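Local coordinates for fimbrium subunit Fim1C (Bacteroides vulgatus, PDB 4QB7), which is probably a component of the tip of fimbriae, the surface filaments that mediate cell adhesion and biofilm formation, at residues F126-S131 and Y269-N274; H166-I171 and D213-I218; I289-V294 and I336-E341. One frame throughout, in Å; residues are numbered along the deposited sequence.

Contact 1 (F126-S131 and Y269-N274)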
# COMPACT_ATOMS: atom_id res chain seq x y z
N PHE A 126 -6.15 0.87 11.10
CA PHE A 126 -5.80 1.68 9.96
C PHE A 126 -6.98 1.92 9.01
O PHE A 126 -7.73 0.99 8.69
CB PHE A 126 -4.64 0.99 9.23
CG PHE A 126 -4.10 1.67 7.99
CD1 PHE A 126 -3.26 2.78 8.10
CD2 PHE A 126 -4.35 1.16 6.73
CE1 PHE A 126 -2.76 3.40 6.96
CE2 PHE A 126 -3.84 1.77 5.59
CZ PHE A 126 -3.04 2.89 5.72
N GLU A 127 -7.14 3.19 8.58
CA GLU A 127 -8.14 3.64 7.62
C GLU A 127 -7.44 4.13 6.36
O GLU A 127 -6.42 4.82 6.44
CB GLU A 127 -9.04 4.75 8.19
CG GLU A 127 -10.34 4.90 7.42
CD GLU A 127 -11.17 6.16 7.61
OE1 GLU A 127 -11.01 6.85 8.64
OE2 GLU A 127 -12.00 6.44 6.72
N VAL A 128 -7.95 3.74 5.20
CA VAL A 128 -7.42 4.13 3.90
C VAL A 128 -7.82 5.58 3.61
O VAL A 128 -9.00 5.92 3.69
CB VAL A 128 -7.88 3.16 2.78
CG1 VAL A 128 -7.37 3.60 1.42
CG2 VAL A 128 -7.43 1.73 3.07
N LYS A 129 -6.82 6.42 3.29
CA LYS A 129 -6.95 7.84 2.96
C LYS A 129 -7.35 7.95 1.47
O LYS A 129 -6.58 7.57 0.60
CB LYS A 129 -5.60 8.54 3.23
CG LYS A 129 -5.67 9.90 3.92
CD LYS A 129 -4.32 10.19 4.59
CE LYS A 129 -4.20 11.61 5.08
NZ LYS A 129 -3.23 11.77 6.20
N THR A 130 -8.58 8.41 1.18
CA THR A 130 -9.10 8.54 -0.20
C THR A 130 -9.05 9.99 -0.73
O THR A 130 -9.30 10.21 -1.91
CB THR A 130 -10.54 8.01 -0.29
OG1 THR A 130 -11.37 8.81 0.55
CG2 THR A 130 -10.65 6.54 0.10
N SER A 131 -8.69 10.96 0.13
CA SER A 131 -8.61 12.39 -0.16
C SER A 131 -7.52 12.71 -1.18
O SER A 131 -6.63 11.89 -1.41
CB SER A 131 -8.38 13.19 1.12
OG SER A 131 -7.10 12.94 1.69
N TYR A 269 -2.49 2.07 -2.60
CA TYR A 269 -2.13 1.20 -1.46
C TYR A 269 -3.35 0.90 -0.65
O TYR A 269 -3.86 1.78 0.04
CB TYR A 269 -1.04 1.85 -0.56
CG TYR A 269 0.10 2.48 -1.32
CD1 TYR A 269 1.06 1.70 -1.95
CD2 TYR A 269 0.21 3.86 -1.43
CE1 TYR A 269 2.11 2.28 -2.67
CE2 TYR A 269 1.27 4.46 -2.12
CZ TYR A 269 2.21 3.66 -2.75
OH TYR A 269 3.22 4.22 -3.48
N PHE A 270 -3.81 -0.34 -0.73
CA PHE A 270 -5.04 -0.77 -0.04
C PHE A 270 -4.78 -1.79 1.05
O PHE A 270 -3.79 -2.51 0.97
CB PHE A 270 -5.98 -1.43 -1.08
CG PHE A 270 -6.67 -0.50 -2.03
CD1 PHE A 270 -7.81 0.20 -1.65
CD2 PHE A 270 -6.19 -0.32 -3.32
CE1 PHE A 270 -8.45 1.07 -2.53
CE2 PHE A 270 -6.86 0.53 -4.22
CZ PHE A 270 -7.98 1.22 -3.82
N ILE A 271 -5.73 -1.91 2.03
CA ILE A 271 -5.76 -2.99 3.02
C ILE A 271 -5.97 -4.25 2.14
O ILE A 271 -6.85 -4.24 1.26
CB ILE A 271 -6.83 -2.79 4.12
CG1 ILE A 271 -6.56 -1.53 4.96
CG2 ILE A 271 -6.90 -4.02 5.03
CD1 ILE A 271 -7.71 -1.02 5.70
N PRO A 272 -5.08 -5.27 2.26
CA PRO A 272 -5.19 -6.43 1.35
C PRO A 272 -6.47 -7.25 1.56
O PRO A 272 -7.16 -7.10 2.59
CB PRO A 272 -3.94 -7.25 1.69
CG PRO A 272 -3.63 -6.89 3.08
CD PRO A 272 -3.98 -5.45 3.23
N VAL A 273 -6.79 -8.10 0.59
CA VAL A 273 -7.95 -9.00 0.70
C VAL A 273 -7.40 -10.37 1.13
O VAL A 273 -6.46 -10.87 0.51
CB VAL A 273 -8.81 -9.07 -0.60
CG1 VAL A 273 -9.95 -10.06 -0.44
CG2 VAL A 273 -9.37 -7.70 -0.96
N ASN A 274 -7.94 -10.94 2.21
CA ASN A 274 -7.54 -12.25 2.74
C ASN A 274 -6.03 -12.36 2.94
O ASN A 274 -5.44 -13.40 2.66
CB ASN A 274 -8.04 -13.38 1.85
CG ASN A 274 -9.53 -13.47 1.82
OD1 ASN A 274 -10.20 -13.38 2.85
ND2 ASN A 274 -10.07 -13.63 0.63
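Ile-271 packs against Phe-126 and Val-128 where two strands from different beta sheets of the fimbrillin-like fold run out into loops. Strand 123-127 belongs to a five-stranded antiparallel sheet. Strand 259-270 belongs to the large mixed sheet. No hydrogen bond crosses between 126-131 and 269-274, so the join is apolar. The CA atoms come nearest at Val-128 and Phe-270, 6.7 Å apart.

Ile-271 touches with its longer branch. CG1 lies anti to the carbonyl carbon (chi1 -63°), and the chain is extended from there, which carries CD1 towards the other segment. CG1 comes to the edge of the Phe-126 ring, in the ring plane, with CD2 to CG1 at 3.9 Å. The ring therefore offers its rim, not a face, to this partner. The Phe-126 and Ile-271 side chains run antiparallel alongside each other.

Val-128 points toward the other segment and divides its methyls. CG1 faces the backbone, 4.2 Å from Tyr-269 O. CG2 faces the side chain of Ile-271. Leu-168 and Trp-215 also touch the Phe-126 side chain, and Ala-206 touches Ile-271, so the cluster is buried.

The methyl CD1 of Ile-271 touches two groups of 126-131: Phe-126 O at 3.6 Å and Val-128 CG2 at 3.8 Å.

Contact 2 (H166-I171 and D213-I218). With SO4 (sulfate ion), chain Q.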
# COMPACT_ATOMS: atom_id res chain seq x y z
N HIS A 166 6.21 -4.05 3.70
CA HIS A 166 4.97 -3.43 3.20
C HIS A 166 3.81 -4.38 3.51
O HIS A 166 3.79 -5.52 3.02
CB HIS A 166 5.07 -3.11 1.72
CG HIS A 166 6.17 -2.13 1.40
ND1 HIS A 166 5.96 -0.76 1.46
CD2 HIS A 166 7.43 -2.35 0.99
CE1 HIS A 166 7.10 -0.20 1.10
NE2 HIS A 166 8.02 -1.12 0.81
N VAL A 167 2.91 -3.95 4.41
CA VAL A 167 1.83 -4.80 4.91
C VAL A 167 0.51 -4.61 4.13
O VAL A 167 -0.47 -5.31 4.40
CB VAL A 167 1.63 -4.63 6.43
CG1 VAL A 167 2.92 -5.01 7.16
CG2 VAL A 167 1.19 -3.21 6.79
N LEU A 168 0.50 -3.68 3.17
CA LEU A 168 -0.67 -3.41 2.32
C LEU A 168 -0.50 -4.10 0.95
O LEU A 168 0.46 -4.86 0.75
CB LEU A 168 -0.82 -1.87 2.12
CG LEU A 168 -1.05 -1.00 3.33
CD1 LEU A 168 -1.13 0.44 2.93
CD2 LEU A 168 -2.30 -1.39 4.08
N THR A 169 -1.44 -3.85 0.02
CA THR A 169 -1.33 -4.32 -1.35
C THR A 169 -1.09 -3.09 -2.23
O THR A 169 -1.67 -2.01 -1.98
CB THR A 169 -2.52 -5.19 -1.78
OG1 THR A 169 -2.16 -5.84 -2.99
CG2 THR A 169 -3.79 -4.42 -1.99
N GLN A 170 -0.20 -3.21 -3.20
CA GLN A 170 0.03 -2.12 -4.14
C GLN A 170 -0.59 -2.41 -5.51
O GLN A 170 -0.40 -3.51 -6.04
CB GLN A 170 1.51 -1.83 -4.31
CG GLN A 170 1.74 -0.50 -4.99
CD GLN A 170 3.15 -0.26 -5.40
OE1 GLN A 170 3.43 0.19 -6.51
NE2 GLN A 170 4.09 -0.51 -4.53
N ILE A 171 -1.32 -1.43 -6.09
CA ILE A 171 -1.81 -1.46 -7.47
C ILE A 171 -0.82 -0.53 -8.15
O ILE A 171 -0.97 0.70 -8.06
CB ILE A 171 -3.31 -1.09 -7.70
CG1 ILE A 171 -4.28 -1.92 -6.82
CG2 ILE A 171 -3.68 -1.18 -9.16
CD1 ILE A 171 -3.90 -3.46 -6.59
N ASP A 213 1.56 -10.85 12.07
CA ASP A 213 1.70 -10.07 10.85
C ASP A 213 0.49 -10.32 9.88
O ASP A 213 0.65 -10.69 8.72
CB ASP A 213 3.07 -10.38 10.20
CG ASP A 213 3.36 -9.77 8.85
OD1 ASP A 213 3.04 -8.58 8.66
OD2 ASP A 213 3.90 -10.48 7.98
N THR A 214 -0.73 -10.14 10.41
CA THR A 214 -1.96 -10.30 9.65
C THR A 214 -2.94 -9.21 10.00
O THR A 214 -2.89 -8.62 11.09
CB THR A 214 -2.65 -11.69 9.88
OG1 THR A 214 -3.13 -11.78 11.21
CG2 THR A 214 -1.80 -12.88 9.54
N TRP A 215 -3.86 -8.97 9.06
CA TRP A 215 -5.00 -8.06 9.12
C TRP A 215 -6.27 -8.82 9.49
O TRP A 215 -6.50 -9.95 9.02
CB TRP A 215 -5.22 -7.39 7.76
CG TRP A 215 -4.20 -6.37 7.39
CD1 TRP A 215 -3.11 -6.55 6.59
CD2 TRP A 215 -4.18 -4.99 7.79
NE1 TRP A 215 -2.43 -5.36 6.44
CE2 TRP A 215 -3.06 -4.39 7.18
CE3 TRP A 215 -5.02 -4.20 8.59
CZ2 TRP A 215 -2.77 -3.04 7.32
CZ3 TRP A 215 -4.72 -2.85 8.74
CH2 TRP A 215 -3.61 -2.29 8.12
N GLU A 216 -7.12 -8.18 10.27
CA GLU A 216 -8.43 -8.69 10.61
C GLU A 216 -9.44 -7.51 10.56
O GLU A 216 -9.02 -6.36 10.49
CB GLU A 216 -8.42 -9.43 11.95
CG GLU A 216 -7.97 -8.60 13.13
CD GLU A 216 -8.32 -9.20 14.47
OE1 GLU A 216 -8.14 -10.42 14.63
OE2 GLU A 216 -8.79 -8.44 15.36
N ALA A 217 -10.75 -7.80 10.55
CA ALA A 217 -11.78 -6.76 10.49
C ALA A 217 -11.83 -5.97 11.78
O ALA A 217 -11.42 -6.47 12.83
CB ALA A 217 -13.14 -7.40 10.25
N ILE A 218 -12.40 -4.74 11.72
CA ILE A 218 -12.61 -3.96 12.94
C ILE A 218 -13.81 -4.60 13.69
O ILE A 218 -14.63 -5.30 13.09
CB ILE A 218 -12.73 -2.42 12.74
CG1 ILE A 218 -13.83 -2.02 11.79
CG2 ILE A 218 -11.41 -1.80 12.36
CD1 ILE A 218 -14.51 -0.74 12.20
S SO4 Q . -11.17 -11.38 9.42
O1 SO4 Q . -11.81 -12.35 8.52
O2 SO4 Q . -12.11 -10.93 10.46
O3 SO4 Q . -10.00 -12.00 10.05
O4 SO4 Q . -10.73 -10.24 8.62
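Trp-215 meets Val-167 and Leu-168 from a beta hairpin with a G1 bulge, in which Asp-213 and Thr-214 both face Lys-209. Its target is a break in the long strand 159-178. There Val-167 and Leu-168 leave the regular strand.

The indole N-H is the polar link. CG of Trp-215 lies anti to its carbonyl carbon (chi1 -72°), which sends the indole toward Val-167 and Leu-168. Trp-215 NE1 donates to Val-167 O at 2.8 Å, with an N-H...O angle of 159°. The oxygen lies close to the indole plane. Seen from the acceptor, the donor sits above the carbonyl plane, 43° out of it, so the bond does not follow a lone pair.

The benzene part of the same indole makes the apolar link. CZ2 of Trp-215 lies 3.7 Å from Leu-168 CD2 and 4.0 Å from Val-167 CG2. The Val-167 side chain stands roughly perpendicular to that of Trp-215. A leucine in place of Trp-215 would probably leave Val-167 O without this donor and open a gap beside Leu-168 CD2.

Val-167 also turns CG1 to Asp-213, 3.9 Å from OD1. That carboxylate oxygen has stronger partners: a hydrogen bond from Tyr-208 OH and a salt bridge to Lys-321. Farther along the hairpin, Ala-217 N makes two weak hydrogen bonds to a sulfate, which Tyr-203 OH also binds.

Ala-206 of strand 203-209 and the loop residue Pro-272 pack on Trp-215. Leu-168 reaches Tyr-269 of the neighbouring strand 259-270. The hairpin is thus pinned to the large mixed sheet.

Contact 3 (I289-V294 and I336-E341). With SO4 (sulfate ion), chain J; SO4 (sulfate ion), chain K.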
# COMPACT_ATOMS: atom_id res chain seq x y z
N ILE A 289 -14.41 0.80 -16.72
CA ILE A 289 -13.57 1.61 -17.60
C ILE A 289 -14.40 2.35 -18.64
O ILE A 289 -15.47 1.86 -19.08
CB ILE A 289 -12.46 0.73 -18.24
CG1 ILE A 289 -11.31 1.60 -18.82
CG2 ILE A 289 -13.03 -0.30 -19.22
CD1 ILE A 289 -10.03 0.86 -19.22
N ASN A 290 -13.91 3.56 -19.01
CA ASN A 290 -14.48 4.45 -20.04
C ASN A 290 -13.43 4.70 -21.10
O ASN A 290 -12.30 5.03 -20.76
CB ASN A 290 -14.92 5.78 -19.41
CG ASN A 290 -16.03 5.71 -18.42
OD1 ASN A 290 -16.47 4.64 -17.99
ND2 ASN A 290 -16.55 6.87 -18.06
N TYR A 291 -13.75 4.52 -22.35
CA TYR A 291 -12.78 4.72 -23.43
C TYR A 291 -13.48 5.10 -24.72
O TYR A 291 -14.66 4.81 -24.91
CB TYR A 291 -11.85 3.49 -23.63
CG TYR A 291 -12.56 2.19 -23.94
CD1 TYR A 291 -13.12 1.43 -22.92
CD2 TYR A 291 -12.64 1.70 -25.24
CE1 TYR A 291 -13.75 0.22 -23.18
CE2 TYR A 291 -13.28 0.50 -25.52
CZ TYR A 291 -13.84 -0.24 -24.49
OH TYR A 291 -14.47 -1.44 -24.73
N ASP A 292 -12.73 5.81 -25.59
CA ASP A 292 -13.17 6.31 -26.89
C ASP A 292 -12.34 5.72 -27.99
O ASP A 292 -11.11 5.70 -27.87
CB ASP A 292 -13.05 7.85 -26.91
CG ASP A 292 -13.92 8.56 -25.88
OD1 ASP A 292 -14.99 8.02 -25.52
OD2 ASP A 292 -13.55 9.69 -25.47
N ILE A 293 -12.99 5.20 -29.04
CA ILE A 293 -12.32 4.66 -30.24
C ILE A 293 -12.53 5.70 -31.32
O ILE A 293 -13.67 5.92 -31.74
CB ILE A 293 -12.78 3.24 -30.63
CG1 ILE A 293 -12.73 2.28 -29.40
CG2 ILE A 293 -11.92 2.69 -31.82
CD1 ILE A 293 -13.48 1.01 -29.60
N VAL A 294 -11.47 6.42 -31.66
CA VAL A 294 -11.52 7.58 -32.56
C VAL A 294 -10.96 7.22 -33.91
O VAL A 294 -9.80 6.86 -34.00
CB VAL A 294 -10.74 8.77 -31.93
CG1 VAL A 294 -10.75 10.00 -32.83
CG2 VAL A 294 -11.28 9.10 -30.55
N ILE A 336 -16.86 -7.72 -27.40
CA ILE A 336 -17.26 -6.91 -26.23
C ILE A 336 -16.08 -6.93 -25.27
O ILE A 336 -15.54 -5.90 -24.92
CB ILE A 336 -18.56 -7.56 -25.59
CG1 ILE A 336 -19.76 -7.57 -26.54
CG2 ILE A 336 -18.93 -7.01 -24.20
CD1 ILE A 336 -20.10 -9.03 -27.11
N LYS A 337 -15.66 -8.15 -24.91
CA LYS A 337 -14.60 -8.60 -24.01
C LYS A 337 -13.38 -7.67 -23.86
O LYS A 337 -12.89 -7.07 -24.82
CB LYS A 337 -14.09 -9.94 -24.56
CG LYS A 337 -13.64 -10.96 -23.52
CD LYS A 337 -13.15 -12.25 -24.23
CE LYS A 337 -13.00 -13.46 -23.33
NZ LYS A 337 -12.59 -14.67 -24.09
N ILE A 338 -12.92 -7.59 -22.60
CA ILE A 338 -11.67 -6.98 -22.12
C ILE A 338 -11.08 -8.03 -21.22
O ILE A 338 -11.75 -8.41 -20.25
CB ILE A 338 -11.76 -5.60 -21.41
CG1 ILE A 338 -12.45 -4.54 -22.25
CG2 ILE A 338 -10.37 -5.16 -21.00
CD1 ILE A 338 -12.48 -3.11 -21.57
N THR A 339 -9.91 -8.57 -21.57
CA THR A 339 -9.29 -9.62 -20.76
C THR A 339 -8.19 -9.01 -19.89
O THR A 339 -7.63 -8.00 -20.27
CB THR A 339 -8.81 -10.79 -21.62
OG1 THR A 339 -7.85 -10.32 -22.54
CG2 THR A 339 -9.93 -11.43 -22.38
N VAL A 340 -7.92 -9.62 -18.71
CA VAL A 340 -6.98 -9.09 -17.73
C VAL A 340 -5.87 -10.06 -17.41
O VAL A 340 -6.11 -11.25 -17.26
CB VAL A 340 -7.74 -8.68 -16.42
CG1 VAL A 340 -6.81 -8.05 -15.37
CG2 VAL A 340 -8.89 -7.74 -16.72
N GLU A 341 -4.65 -9.53 -17.26
CA GLU A 341 -3.47 -10.25 -16.78
C GLU A 341 -3.04 -9.58 -15.50
O GLU A 341 -2.80 -8.37 -15.50
CB GLU A 341 -2.30 -10.25 -17.78
CG GLU A 341 -2.57 -10.78 -19.17
CD GLU A 341 -1.40 -10.54 -20.12
OE1 GLU A 341 -0.38 -11.25 -19.99
OE2 GLU A 341 -1.49 -9.61 -20.96
S SO4 J . -14.67 -3.04 -28.07
O1 SO4 J . -13.67 -2.92 -29.13
O2 SO4 J . -15.96 -3.37 -28.69
O3 SO4 J . -14.27 -4.06 -27.09
O4 SO4 J . -14.81 -1.77 -27.37
S SO4 K . -15.43 9.96 -19.23
O1 SO4 K . -15.11 9.79 -20.60
O2 SO4 K . -16.86 9.86 -19.09
O3 SO4 K . -14.81 8.89 -18.51
O4 SO4 K . -14.92 11.28 -18.75
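Ile-338 reaches across to Ile-289 and Tyr-291, as side chains do between the two facing sheets of a beta sandwich. Strand 286-296 lies in a five-stranded antiparallel sheet. Strand 338-346 is paired with 323-331 in the mixed sheet. The nearest CA atoms, those of Ile-289 and Ile-338, are 9.9 Å apart, and no hydrogen bond bridges the segments.

The tight part is a single methyl. Ile-338 is extended, with CG1 anti to the carbonyl carbon (chi1 -56°) and chi2 -177°, so CD1 leads the side chain. It touches Ile-289 CG2 at 3.7 Å and Tyr-291 CE1 at 3.9 Å. The approach to the tyrosine ring is oblique. Tyr-291 and Ile-338 extend toward each other. Leu-329 of strand 323-331 touches both Ile-289 and Ile-338, and Ile-331 packs on Tyr-291, so more aliphatic groups line this side.

The loose part lies toward Ile-336 and Lys-337. Both are exposed, both point away from 289-294, and Lys-337 is poorly ordered. Here a sulfate, probably from the crystallisation liquor, takes a hydrogen bond from Tyr-291 OH to its O4 at 2.7 Å. This oxygen sits at the edge of the ring, in its plane. Ile-293 CD1 lies 3.8 Å from the same oxygen. Lys-310 NZ donates a hydrogen bond to Ile-336 O.

A second sulfate marks the other side of strand 286-296. Asn-290 ND2 gives it a hydrogen bond at 2.7 Å to O3, and a weaker one to O2. Asn-290 OD1 is taken by Asn-309 N.

Tyr-291 therefore works in two ways. Its CE1 joins the apolar contact, while its hydroxyl meets an anion at the polar margin. The hold between these two segments is hydrophobic and small, and hydrogen bonding runs instead to the sulfates and to neighbouring strands.

Contacts 1 and 2 form one buried region, with centres 8 Å apart. Strands 159-178 and 259-270 are neighbours in the mixed sheet, and Thr-169 N probably donates to Phe-270 O at 2.9 Å. Trp-215 links them again: its CD1 lies 3.6 Å from Pro-272 CG, and its CH2 lies 3.6 Å from Phe-126 CB. In sequence, contact 2 falls within the span of chain between the two segments of contact 1. Contact 3 follows later and stands apart, its centre 26 Å from that of contact 1 and 30 Å from that of contact 2. All three reach the mixed sheet. The bound sulfates accompany contacts 2 and 3.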